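Local coordinates for protein putative enoyl-CoA hydratase/isomerase (PDB 3FDU) that probably acts as an enoyl-CoA hydratase or isomerase of the crotonase superfamily, working on acyl-CoA thioesters, at residues A[89-93]-A[222-226]; A[140-144]-A[231-236]; A[116-120]-A[144-150]; A[98-102]-A[207-211]; A[71-76]-A[241-246]. The protein carries 4 engineered substitutions. One frame throughout, in Å; residues are numbered along the deposited sequence.

Overall arrangement
All five contacts connect through touching neighbours: 1, 2 and 3 touch one another, 5 joins on through 2, and 4 through 3. Interactions 1 and 3 have centres about 9 Å apart, and interaction 2 shares E144 with interaction 3. Interactions 1 and 2 both draw on helix 218-236, and F89 of the first packs on E144 and F232 of the second. Interaction 5 has its centre about 13 Å from that of interaction 2, with L141 on F71. Interaction 4 lies about 39 Å between centres from interaction 5, across the chain's centre. Bound glycerol about 4 Å from the side chains of F232 and F71 and 5 Å from that of E144 may mark a pocket.

Interaction 1: residues A[89-93]-A[222-226]; sequences FVLLK and IECID. With SO4 (sulfate ion), chain G.
K93 lays its aliphatic chain across I222 and alongside I225 before its amine turns to D226. K93 CG is the point of contact with both isoleucines, 3.8 Å from CD1 of I222 and 3.8 Å from CG2 of I225. The lysine chain crosses I222 at about a right angle, whereas it runs past I225 in the opposite sense. A bend at chi3 (-70°) separates this greasy stem from the charged end. Beyond it K93 NZ makes a salt bridge with D226, 3.0 Å from OD1, which it meets on the syn side, where the other carboxylate oxygen lies. The same nitrogen also bonds O3 of a sulfate, modelled at 2.5 Å from K93 NZ, so short that the exact length is doubtful, and it has a further partner in the carbonyl of G84. R97 binds the sulfate as well, so two basic side chains hold this anion, probably left from crystallisation.

The same CG2 of I225 also meets F89, 4.2 Å from CD1 at the edge of the ring, close to the ring plane. L92 adds only a grazing contact with the end of I225, and packs on I113 and T116 of helix 113-116. Their axes 10.5 Å apart and 167° from parallel, the two segments form a nearly antiparallel helix pair, in which helix 218-236 covers helix 87-97 of the crotonase fold.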
# COMPACT_ATOMS: atom_id res chain seq x y z
N PHE A 89 18.63 -7.05 14.48
CA PHE A 89 18.23 -7.79 13.25
C PHE A 89 17.88 -9.25 13.51
O PHE A 89 17.01 -9.83 12.82
CB PHE A 89 19.33 -7.65 12.20
CG PHE A 89 19.75 -6.24 11.99
CD1 PHE A 89 18.97 -5.39 11.25
CD2 PHE A 89 20.92 -5.75 12.56
CE1 PHE A 89 19.36 -4.06 11.06
CE2 PHE A 89 21.29 -4.43 12.40
CZ PHE A 89 20.49 -3.56 11.67
N VAL A 90 18.52 -9.84 14.51
CA VAL A 90 18.19 -11.23 14.94
C VAL A 90 16.73 -11.30 15.46
O VAL A 90 15.95 -12.17 15.06
CB VAL A 90 19.18 -11.77 16.04
CG1 VAL A 90 18.69 -13.18 16.63
CG2 VAL A 90 20.62 -11.93 15.45
N LEU A 91 16.34 -10.35 16.30
CA LEU A 91 14.95 -10.24 16.79
C LEU A 91 14.00 -10.03 15.62
O LEU A 91 12.97 -10.74 15.51
CB LEU A 91 14.81 -9.10 17.82
CG LEU A 91 13.37 -8.74 18.24
CD1 LEU A 91 12.68 -9.99 18.75
CD2 LEU A 91 13.39 -7.63 19.34
N LEU A 92 14.30 -9.05 14.76
CA LEU A 92 13.39 -8.78 13.66
C LEU A 92 13.19 -9.98 12.74
O LEU A 92 12.08 -10.23 12.30
CB LEU A 92 13.81 -7.54 12.85
CG LEU A 92 13.64 -6.18 13.57
CD1 LEU A 92 14.69 -5.13 13.08
CD2 LEU A 92 12.24 -5.67 13.40
N LYS A 93 14.28 -10.70 12.41
CA LYS A 93 14.11 -11.94 11.63
C LYS A 93 13.37 -13.06 12.38
O LYS A 93 12.57 -13.80 11.77
CB LYS A 93 15.47 -12.46 11.07
CG LYS A 93 16.09 -11.48 10.05
CD LYS A 93 17.48 -11.95 9.51
CE LYS A 93 18.54 -11.85 10.60
NZ LYS A 93 19.90 -12.22 10.04
N ILE A 222 13.66 -11.40 4.39
CA ILE A 222 14.88 -11.67 5.11
C ILE A 222 16.06 -11.00 4.42
O ILE A 222 16.86 -10.34 5.07
CB ILE A 222 15.14 -13.20 5.25
CG1 ILE A 222 14.04 -13.89 6.05
CG2 ILE A 222 16.42 -13.42 5.95
CD1 ILE A 222 13.97 -13.44 7.51
N GLU A 223 16.16 -11.15 3.09
CA GLU A 223 17.19 -10.47 2.30
C GLU A 223 17.18 -8.94 2.46
O GLU A 223 18.26 -8.32 2.51
CB GLU A 223 17.09 -10.84 0.80
CG GLU A 223 17.64 -12.27 0.50
CD GLU A 223 17.15 -12.88 -0.83
OE1 GLU A 223 16.27 -12.29 -1.50
OE2 GLU A 223 17.65 -13.98 -1.21
N CYS A 224 15.99 -8.35 2.52
CA CYS A 224 15.88 -6.89 2.71
C CYS A 224 16.40 -6.50 4.10
O CYS A 224 17.21 -5.58 4.24
CB CYS A 224 14.44 -6.43 2.52
SG CYS A 224 14.21 -4.62 2.79
N ILE A 225 15.96 -7.22 5.15
CA ILE A 225 16.49 -6.97 6.49
C ILE A 225 18.05 -7.00 6.54
O ILE A 225 18.68 -6.11 7.12
CB ILE A 225 15.86 -7.96 7.51
CG1 ILE A 225 14.37 -7.59 7.64
CG2 ILE A 225 16.60 -7.91 8.95
CD1 ILE A 225 13.50 -8.66 8.37
N ASP A 226 18.63 -7.99 5.87
CA ASP A 226 20.11 -8.20 5.89
C ASP A 226 20.84 -7.11 5.13
O ASP A 226 21.88 -6.65 5.55
CB ASP A 226 20.47 -9.59 5.34
CG ASP A 226 20.19 -10.74 6.37
OD1 ASP A 226 20.08 -10.53 7.60
OD2 ASP A 226 20.10 -11.89 5.94
S SO4 G . 19.56 -15.97 9.51
O1 SO4 G . 19.04 -15.90 8.14
O2 SO4 G . 20.94 -16.45 9.51
O3 SO4 G . 19.47 -14.68 10.18
O4 SO4 G . 18.69 -16.86 10.29

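Interaction 2: residues A[140-144]-A[231-236]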
# COMPACT_ATOMS: atom_id res chain seq x y z
N GLY A 140 21.39 9.84 12.60
CA GLY A 140 22.53 9.54 11.67
C GLY A 140 22.62 8.09 11.18
O GLY A 140 23.64 7.65 10.62
N LEU A 141 21.53 7.34 11.38
CA LEU A 141 21.43 5.97 10.92
C LEU A 141 20.55 5.82 9.66
O LEU A 141 20.54 6.69 8.78
CB LEU A 141 20.93 5.11 12.09
CG LEU A 141 21.81 5.20 13.35
CD1 LEU A 141 21.18 4.76 14.71
CD2 LEU A 141 23.12 4.37 13.08
N SER A 142 19.85 4.69 9.54
CA SER A 142 19.18 4.38 8.26
C SER A 142 18.16 3.31 8.57
O SER A 142 18.05 2.88 9.72
CB SER A 142 20.21 3.89 7.18
OG SER A 142 20.92 2.75 7.68
N PRO A 143 17.40 2.85 7.57
CA PRO A 143 16.26 1.98 7.98
C PRO A 143 16.67 0.64 8.59
O PRO A 143 17.78 0.13 8.29
CB PRO A 143 15.56 1.71 6.63
CG PRO A 143 15.81 3.06 5.85
CD PRO A 143 17.27 3.37 6.19
N GLU A 144 15.82 0.04 9.45
CA GLU A 144 15.98 -1.39 9.78
C GLU A 144 14.65 -2.13 9.82
O GLU A 144 13.60 -1.52 9.63
CB GLU A 144 16.78 -1.63 11.09
CG GLU A 144 16.52 -0.65 12.23
CD GLU A 144 16.60 -1.32 13.62
OE1 GLU A 144 17.74 -1.64 14.07
OE2 GLU A 144 15.55 -1.45 14.30
N ILE A 231 23.99 -1.55 5.40
CA ILE A 231 23.99 -0.10 5.33
C ILE A 231 23.92 0.56 6.73
O ILE A 231 24.61 1.54 6.98
CB ILE A 231 22.85 0.40 4.40
CG1 ILE A 231 23.19 -0.06 2.95
CG2 ILE A 231 22.63 1.99 4.56
CD1 ILE A 231 22.06 0.12 1.98
N PHE A 232 23.11 -0.00 7.61
CA PHE A 232 22.93 0.49 8.97
C PHE A 232 24.30 0.48 9.72
O PHE A 232 24.66 1.45 10.41
CB PHE A 232 21.91 -0.41 9.70
CG PHE A 232 21.51 0.08 11.09
CD1 PHE A 232 20.35 0.84 11.27
CD2 PHE A 232 22.26 -0.25 12.20
CE1 PHE A 232 19.97 1.31 12.59
CE2 PHE A 232 21.90 0.22 13.50
CZ PHE A 232 20.75 0.98 13.69
N MET A 233 25.06 -0.61 9.59
CA MET A 233 26.38 -0.68 10.25
C MET A 233 27.43 0.29 9.70
O MET A 233 28.30 0.78 10.48
CB MET A 233 26.88 -2.14 10.29
CG MET A 233 26.14 -3.04 11.33
SD MET A 233 26.18 -2.54 13.10
CE MET A 233 28.02 -2.61 13.33
N GLN A 234 27.37 0.57 8.39
CA GLN A 234 28.15 1.66 7.74
C GLN A 234 27.89 3.00 8.42
O GLN A 234 28.82 3.78 8.67
CB GLN A 234 27.78 1.80 6.26
CG GLN A 234 28.20 0.59 5.39
CD GLN A 234 27.73 0.70 3.93
OE1 GLN A 234 27.19 1.73 3.49
NE2 GLN A 234 27.95 -0.35 3.19
N ARG A 235 26.62 3.28 8.69
CA ARG A 235 26.23 4.49 9.46
C ARG A 235 26.66 4.42 10.89
O ARG A 235 27.21 5.39 11.39
CB ARG A 235 24.70 4.73 9.41
CG ARG A 235 24.11 4.52 8.05
CD ARG A 235 24.01 5.74 7.19
NE ARG A 235 24.90 6.80 7.61
CZ ARG A 235 26.10 7.00 7.07
NH1 ARG A 235 26.54 6.21 6.10
NH2 ARG A 235 26.84 8.02 7.51
N VAL A 236 26.43 3.30 11.57
CA VAL A 236 26.94 3.16 12.96
C VAL A 236 28.49 3.40 13.10
O VAL A 236 28.98 3.96 14.11
CB VAL A 236 26.63 1.77 13.50
CG1 VAL A 236 27.51 1.43 14.74
CG2 VAL A 236 25.06 1.56 13.73
O HOH W 1 24.42 9.92 8.15
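F232, with chi1 at -173°, has its ring swung away from its own backbone N and laid against L141, S142 and E144. S142 takes the other route: chi1 of 57° tucks OG between its N and carbonyl carbon, which brings S142 OG 3.3 Å from CA of F232. R235 starts beside its own backbone N and then bends at chi2 and chi3, a course that folds the chain back toward the carbonyl of G140.

L141 works on the ring from two points. Its CD2 stands over one face, offset from the centre, while L141 CD1 is 3.9 Å from F232 CZ. L141 CD2 also presses on CG2 of V236 at 3.5 Å, tighter than usual for two methyls. S142 O lies in the ring plane at the edge, 3.4 Å from F232 CD1. E144 meets the ring obliquely, its carboxylate plane turned 40° from it. R235 NE gives G140 O a weak bond of 3.4 Å.

The loop between strand 131-133 and helix 147-155 thus lies on the C-terminal end of helix 218-236, beside the second subunit, whose S206 bonds L141 O; F232 is near bound glycerol. The contact is mostly apolar. S142 O is buried with no partner in the model, and the ring's C-H edge can offer at most a weak electrostatic attraction. The polar end of R235 has its salt-bridge partner in E240, while its stem packs on the loop.

Interaction 3: residues A[116-120]-A[144-150]; sequences TILLQ and EGGASQL
NE2 of Q120 bonds two carbonyl oxygens, G145 O across the contact at 2.9 Å and T116 O in its own segment at 3.2 Å. The bond to G145 lies in the carbonyl plane on a lone pair, though its N-H...O angle of 134° is far from straight. T116 O in turn accepts from L119 N as well, the two donors arriving from opposite faces of its plane. Bending at chi2 (-50°) brings the amide of Q120 back toward T116 O and G145 O.

G145 and G146 occupy the middle of a type I' turn from E144 to A147, and G146 is the N-cap of helix 147-155. In the crotonase fold, the contact joins that helix start to the loop that follows helix 113-116. Beside the polar bonds the packing is apolar: L119 sends CD1 to CB of A147 at 3.9 Å, and L119 CB lies 4.1 Å from CD1 of L150. CG2 of T116 sits 3.4 Å from E144 O. OG1 of T116 is buried without a partner in the model, its closest neighbour across the contact being OE2 of E144 at 3.7 Å.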
# COMPACT_ATOMS: atom_id res chain seq x y z
N THR A 116 9.37 -0.68 13.94
CA THR A 116 9.70 -1.66 12.86
C THR A 116 9.29 -3.11 13.18
O THR A 116 9.01 -3.88 12.27
CB THR A 116 11.16 -1.60 12.47
OG1 THR A 116 11.94 -1.96 13.61
CG2 THR A 116 11.55 -0.19 11.97
N ILE A 117 9.25 -3.48 14.46
CA ILE A 117 8.75 -4.79 14.84
C ILE A 117 7.24 -4.96 14.52
O ILE A 117 6.78 -6.08 14.26
CB ILE A 117 9.05 -5.16 16.34
CG1 ILE A 117 8.90 -6.68 16.51
CG2 ILE A 117 8.07 -4.42 17.28
CD1 ILE A 117 9.90 -7.36 17.30
N LEU A 118 6.49 -3.86 14.49
CA LEU A 118 5.06 -3.90 14.13
C LEU A 118 4.88 -4.41 12.71
O LEU A 118 3.85 -5.03 12.38
CB LEU A 118 4.43 -2.49 14.22
CG LEU A 118 4.59 -1.83 15.59
CD1 LEU A 118 3.87 -0.50 15.54
CD2 LEU A 118 4.04 -2.79 16.69
N LEU A 119 5.86 -4.15 11.88
CA LEU A 119 5.83 -4.62 10.49
C LEU A 119 6.10 -6.12 10.36
O LEU A 119 5.92 -6.69 9.27
CB LEU A 119 6.84 -3.88 9.62
CG LEU A 119 6.56 -2.37 9.51
CD1 LEU A 119 7.87 -1.70 9.00
CD2 LEU A 119 5.35 -2.04 8.63
N GLN A 120 6.56 -6.74 11.44
CA GLN A 120 6.59 -8.20 11.49
C GLN A 120 5.36 -8.85 12.14
O GLN A 120 5.22 -10.08 12.11
CB GLN A 120 7.87 -8.72 12.20
CG GLN A 120 9.15 -7.89 12.02
CD GLN A 120 9.46 -7.56 10.60
OE1 GLN A 120 9.29 -8.37 9.68
NE2 GLN A 120 9.92 -6.34 10.39
N GLU A 144 15.82 0.04 9.45
CA GLU A 144 15.98 -1.39 9.78
C GLU A 144 14.65 -2.13 9.82
O GLU A 144 13.60 -1.52 9.63
CB GLU A 144 16.78 -1.63 11.09
CG GLU A 144 16.52 -0.65 12.23
CD GLU A 144 16.60 -1.32 13.62
OE1 GLU A 144 17.74 -1.64 14.07
OE2 GLU A 144 15.55 -1.45 14.30
N GLY A 145 14.69 -3.43 10.02
CA GLY A 145 13.47 -4.25 10.03
C GLY A 145 12.77 -4.40 8.69
O GLY A 145 11.62 -4.83 8.62
N GLY A 146 13.44 -4.03 7.60
CA GLY A 146 12.85 -4.18 6.29
C GLY A 146 11.91 -3.04 5.97
O GLY A 146 11.19 -3.10 4.99
N ALA A 147 11.95 -1.99 6.79
CA ALA A 147 10.99 -0.90 6.69
C ALA A 147 11.11 -0.13 5.39
O ALA A 147 10.11 0.40 4.89
CB ALA A 147 11.15 0.07 7.91
N SER A 148 12.32 -0.07 4.82
CA SER A 148 12.46 0.58 3.51
C SER A 148 11.53 -0.05 2.48
O SER A 148 11.16 0.62 1.52
CB SER A 148 13.90 0.57 2.98
OG SER A 148 14.38 -0.76 2.88
N GLN A 149 11.15 -1.31 2.66
CA GLN A 149 10.20 -1.94 1.75
C GLN A 149 8.84 -2.23 2.39
O GLN A 149 7.82 -1.92 1.79
CB GLN A 149 10.79 -3.24 1.10
CG GLN A 149 11.92 -2.93 0.13
CD GLN A 149 12.48 -4.20 -0.55
OE1 GLN A 149 11.78 -5.18 -0.71
NE2 GLN A 149 13.75 -4.16 -0.93
N LEU A 150 8.83 -2.80 3.60
CA LEU A 150 7.58 -3.11 4.32
C LEU A 150 6.73 -1.89 4.70
O LEU A 150 5.49 -1.94 4.59
CB LEU A 150 7.84 -3.95 5.57
CG LEU A 150 8.55 -5.29 5.32
CD1 LEU A 150 8.79 -5.93 6.71
CD2 LEU A 150 7.72 -6.18 4.44

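Interaction 4: residues A[98-102]-A[207-211]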
# COMPACT_ATOMS: atom_id res chain seq x y z
N LEU A 98 8.35 -16.35 12.62
CA LEU A 98 7.33 -17.02 13.47
C LEU A 98 6.15 -17.52 12.61
O LEU A 98 5.53 -16.77 11.87
CB LEU A 98 6.86 -16.08 14.58
CG LEU A 98 5.85 -16.65 15.58
CD1 LEU A 98 6.47 -17.78 16.38
CD2 LEU A 98 5.35 -15.54 16.50
N SER A 99 5.87 -18.82 12.66
CA SER A 99 4.88 -19.38 11.74
C SER A 99 3.48 -19.18 12.31
O SER A 99 2.46 -19.29 11.61
CB SER A 99 5.19 -20.92 11.54
OG SER A 99 4.58 -21.63 12.62
N LYS A 100 3.43 -18.89 13.61
CA LYS A 100 2.17 -18.77 14.30
C LYS A 100 1.74 -17.30 14.35
O LYS A 100 2.57 -16.43 14.12
CB LYS A 100 2.31 -19.31 15.74
CG LYS A 100 2.64 -20.86 15.73
CD LYS A 100 3.11 -21.42 17.13
CE LYS A 100 3.37 -22.97 16.99
NZ LYS A 100 3.77 -23.44 18.37
N PRO A 101 0.45 -17.04 14.65
CA PRO A 101 0.04 -15.63 14.62
C PRO A 101 0.79 -14.85 15.73
O PRO A 101 0.95 -15.37 16.86
CB PRO A 101 -1.46 -15.68 14.89
CG PRO A 101 -1.89 -17.17 14.42
CD PRO A 101 -0.68 -17.96 14.92
N LEU A 102 1.26 -13.64 15.39
CA LEU A 102 1.98 -12.73 16.32
C LEU A 102 1.14 -11.46 16.49
O LEU A 102 0.88 -10.74 15.50
CB LEU A 102 3.36 -12.36 15.77
CG LEU A 102 4.21 -11.39 16.63
CD1 LEU A 102 4.45 -11.96 18.07
CD2 LEU A 102 5.56 -11.13 15.96
N LEU A 207 -4.64 -21.60 10.02
CA LEU A 207 -3.87 -20.40 10.38
C LEU A 207 -2.44 -20.44 9.89
O LEU A 207 -1.95 -19.46 9.31
CB LEU A 207 -3.96 -20.10 11.91
CG LEU A 207 -5.31 -19.51 12.35
CD1 LEU A 207 -5.47 -19.49 13.89
CD2 LEU A 207 -5.60 -18.04 11.79
N LYS A 208 -1.76 -21.56 10.11
CA LYS A 208 -0.40 -21.72 9.66
C LYS A 208 -0.30 -21.62 8.14
O LYS A 208 0.59 -20.96 7.60
CB LYS A 208 0.11 -23.09 10.11
CG LYS A 208 1.55 -23.38 9.83
CD LYS A 208 1.99 -24.68 10.60
CE LYS A 208 3.47 -24.93 10.49
NZ LYS A 208 3.91 -24.56 9.13
N GLN A 209 -1.20 -22.30 7.44
CA GLN A 209 -1.14 -22.30 5.97
C GLN A 209 -1.50 -20.92 5.37
O GLN A 209 -0.97 -20.49 4.35
CB GLN A 209 -2.13 -23.33 5.44
CG GLN A 209 -2.28 -23.25 3.99
CD GLN A 209 -1.06 -23.78 3.32
OE1 GLN A 209 -0.90 -25.01 3.19
NE2 GLN A 209 -0.15 -22.87 2.91
N THR A 210 -2.44 -20.23 5.98
CA THR A 210 -2.88 -18.94 5.47
C THR A 210 -1.73 -17.92 5.61
O THR A 210 -1.43 -17.15 4.69
CB THR A 210 -4.07 -18.45 6.28
OG1 THR A 210 -5.16 -19.37 6.10
CG2 THR A 210 -4.49 -17.02 5.85
N LYS A 211 -1.14 -17.91 6.80
CA LYS A 211 0.03 -17.06 7.06
C LYS A 211 1.22 -17.38 6.12
O LYS A 211 1.89 -16.47 5.57
CB LYS A 211 0.45 -17.12 8.56
CG LYS A 211 1.61 -16.11 8.82
CD LYS A 211 1.86 -15.85 10.33
CE LYS A 211 3.14 -15.02 10.52
NZ LYS A 211 3.23 -14.67 12.03
O HOH W 2 2.84 -19.86 8.78
O HOH W 3 -0.37 -18.92 11.53
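K211 lays its side chain along the loop 98-102, its CD passing 3.7 Å from S99 O before the amine arrives among three acceptors. This loop joins helix 87-97 to strand 102-106 in the core sheet of the crotonase fold, and the lysine belongs to helix 204-214, which packs against it. Fully extended beyond CG, and with chi1 at -175° carrying that chain away from its own backbone N, the side chain reaches the loop carbonyls. K211 NZ bonds K100 O at 2.8 Å and L98 O, weakly, at 3.1 Å. A salt bridge to D122 completes the set, and D122 also receives a bond from L102 N, so one carboxylate holds both the lysine and the start of the strand. Buried as it is, the ammonium charge is probably stabilised by these neighbours.

The carbonyl of S99 is served by water instead. Two waters each donate to S99 O; one also donates to K208 O at 2.8 Å and the other, weakly, to L207 O, so both bridge the loop to helix carbonyls. S99 OG is bound to D45, and K208 merely brings CE within 4.1 Å of S99 OG. On the other flank P101 CG meets CD1 of L207 at 4.3 Å. F165 of the third subunit packs on both L207 and K211, so the helix is covered from outside the chain too. The bond from K211 NZ to K100 O comes from above the carbonyl plane, 40° out of it and away from the lone pairs.

Interaction 5: residues A[71-76]-A[241-246]; sequences FMGFVQ and MLEAVQ
V75 and V245 carry the tight half of this contact, while Q76, L242 and Q246 make its looser, exposed side. The two segments are helices whose axes come within 9.7 Å and cross at -131°; here the last modelled helix, 239-248, packs on helix 68-76 of the crotonase fold.

V245 splits its methyls between two partners. V245 CG1 presses on the stem of M72, 3.6 Å from CB, and V245 CG2 meets CG1 of V75 at 3.9 Å. V75 divides likewise: its CG1 also lies against the backbone of L242, while V75 CG2 touches CG of M241 at 3.8 Å and stands over one face of the F71 ring within its own helix. M241 approaches that ring from another quarter. Bent at chi2 and chi3, its chain places M241 SD beside the edge, 4.1 Å from F71 CE2 and 77° off the ring normal as measured from the centroid, which makes a Met-aromatic contact. F71 is buried, touches L141 too, and lies about 4 Å from a bound glycerol, side chain to ligand, which may mark a pocket.

Toward solvent the grip is slighter. L242 sends CD1 across the chain of Q76 at about a right angle, 3.9 Å from Q76 CG, and Q246 barely reaches the amide. Q76 is steadied by its own helix instead: Q76 NE2 gives M72 O an almost straight bond of 3.0 Å, in the amide plane of the glutamine yet well above the plane of the carbonyl.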
# COMPACT_ATOMS: atom_id res chain seq x y z
N PHE A 71 24.09 1.78 23.14
CA PHE A 71 24.42 2.20 21.80
C PHE A 71 25.77 2.94 21.75
O PHE A 71 26.52 2.83 20.79
CB PHE A 71 23.34 3.11 21.24
CG PHE A 71 23.62 3.55 19.82
CD1 PHE A 71 23.71 2.60 18.80
CD2 PHE A 71 23.81 4.88 19.52
CE1 PHE A 71 23.97 2.99 17.50
CE2 PHE A 71 24.07 5.29 18.18
CZ PHE A 71 24.16 4.35 17.18
N MET A 72 26.06 3.73 22.77
CA MET A 72 27.27 4.49 22.72
C MET A 72 28.49 3.61 22.99
O MET A 72 29.55 3.84 22.41
CB MET A 72 27.17 5.70 23.65
CG MET A 72 26.20 6.69 23.02
SD MET A 72 26.25 8.25 23.80
CE MET A 72 25.18 9.17 22.73
N GLY A 73 28.33 2.59 23.82
CA GLY A 73 29.41 1.63 24.01
C GLY A 73 29.63 0.88 22.70
O GLY A 73 30.76 0.59 22.31
N PHE A 74 28.53 0.56 22.02
CA PHE A 74 28.59 -0.16 20.75
C PHE A 74 29.31 0.62 19.63
O PHE A 74 30.15 0.04 18.90
CB PHE A 74 27.17 -0.59 20.31
CG PHE A 74 27.15 -1.57 19.16
CD1 PHE A 74 27.14 -2.95 19.40
CD2 PHE A 74 27.06 -1.12 17.85
CE1 PHE A 74 27.07 -3.87 18.34
CE2 PHE A 74 26.99 -2.02 16.78
CZ PHE A 74 26.98 -3.40 17.03
N VAL A 75 28.99 1.90 19.50
CA VAL A 75 29.59 2.72 18.45
C VAL A 75 31.15 2.74 18.63
O VAL A 75 31.91 2.73 17.64
CB VAL A 75 29.05 4.16 18.46
CG1 VAL A 75 30.03 5.12 17.70
CG2 VAL A 75 27.61 4.24 17.87
N GLN A 76 31.59 2.75 19.87
CA GLN A 76 33.02 2.73 20.18
C GLN A 76 33.70 1.35 20.09
O GLN A 76 34.92 1.28 20.09
CB GLN A 76 33.27 3.36 21.54
CG GLN A 76 32.79 4.81 21.60
CD GLN A 76 32.90 5.39 23.00
OE1 GLN A 76 33.94 5.92 23.36
NE2 GLN A 76 31.83 5.29 23.78
N MET A 241 29.80 9.64 13.39
CA MET A 241 29.06 9.06 14.51
C MET A 241 29.98 8.91 15.73
O MET A 241 29.63 9.26 16.86
CB MET A 241 28.44 7.69 14.13
CG MET A 241 27.60 7.02 15.24
SD MET A 241 26.01 7.91 15.71
CE MET A 241 25.14 7.59 14.26
N LEU A 242 31.17 8.32 15.50
CA LEU A 242 32.15 8.20 16.57
C LEU A 242 32.52 9.57 17.25
O LEU A 242 32.62 9.64 18.46
CB LEU A 242 33.44 7.53 16.04
CG LEU A 242 34.54 7.30 17.09
CD1 LEU A 242 34.05 6.40 18.24
CD2 LEU A 242 35.82 6.60 16.42
N GLU A 243 32.74 10.63 16.47
CA GLU A 243 33.09 11.96 17.02
C GLU A 243 31.96 12.45 17.90
O GLU A 243 32.18 12.92 19.02
CB GLU A 243 33.24 13.00 15.90
CG GLU A 243 34.33 12.71 14.89
CD GLU A 243 35.59 13.56 15.09
OE1 GLU A 243 36.32 13.36 16.09
OE2 GLU A 243 35.87 14.41 14.21
N ALA A 244 30.74 12.31 17.39
CA ALA A 244 29.58 12.75 18.16
C ALA A 244 29.41 11.95 19.46
O ALA A 244 29.13 12.52 20.52
CB ALA A 244 28.35 12.73 17.31
N VAL A 245 29.65 10.64 19.43
CA VAL A 245 29.52 9.88 20.65
C VAL A 245 30.65 10.25 21.63
O VAL A 245 30.44 10.43 22.85
CB VAL A 245 29.47 8.33 20.41
CG1 VAL A 245 29.58 7.60 21.73
CG2 VAL A 245 28.16 7.91 19.66
N GLN A 246 31.85 10.40 21.08
CA GLN A 246 33.00 10.73 21.91
C GLN A 246 32.73 12.06 22.68
O GLN A 246 32.91 12.14 23.91
CB GLN A 246 34.23 10.80 21.04
CG GLN A 246 34.80 9.42 20.71
CD GLN A 246 35.94 9.50 19.75
OE1 GLN A 246 35.99 10.39 18.90
NE2 GLN A 246 36.88 8.58 19.88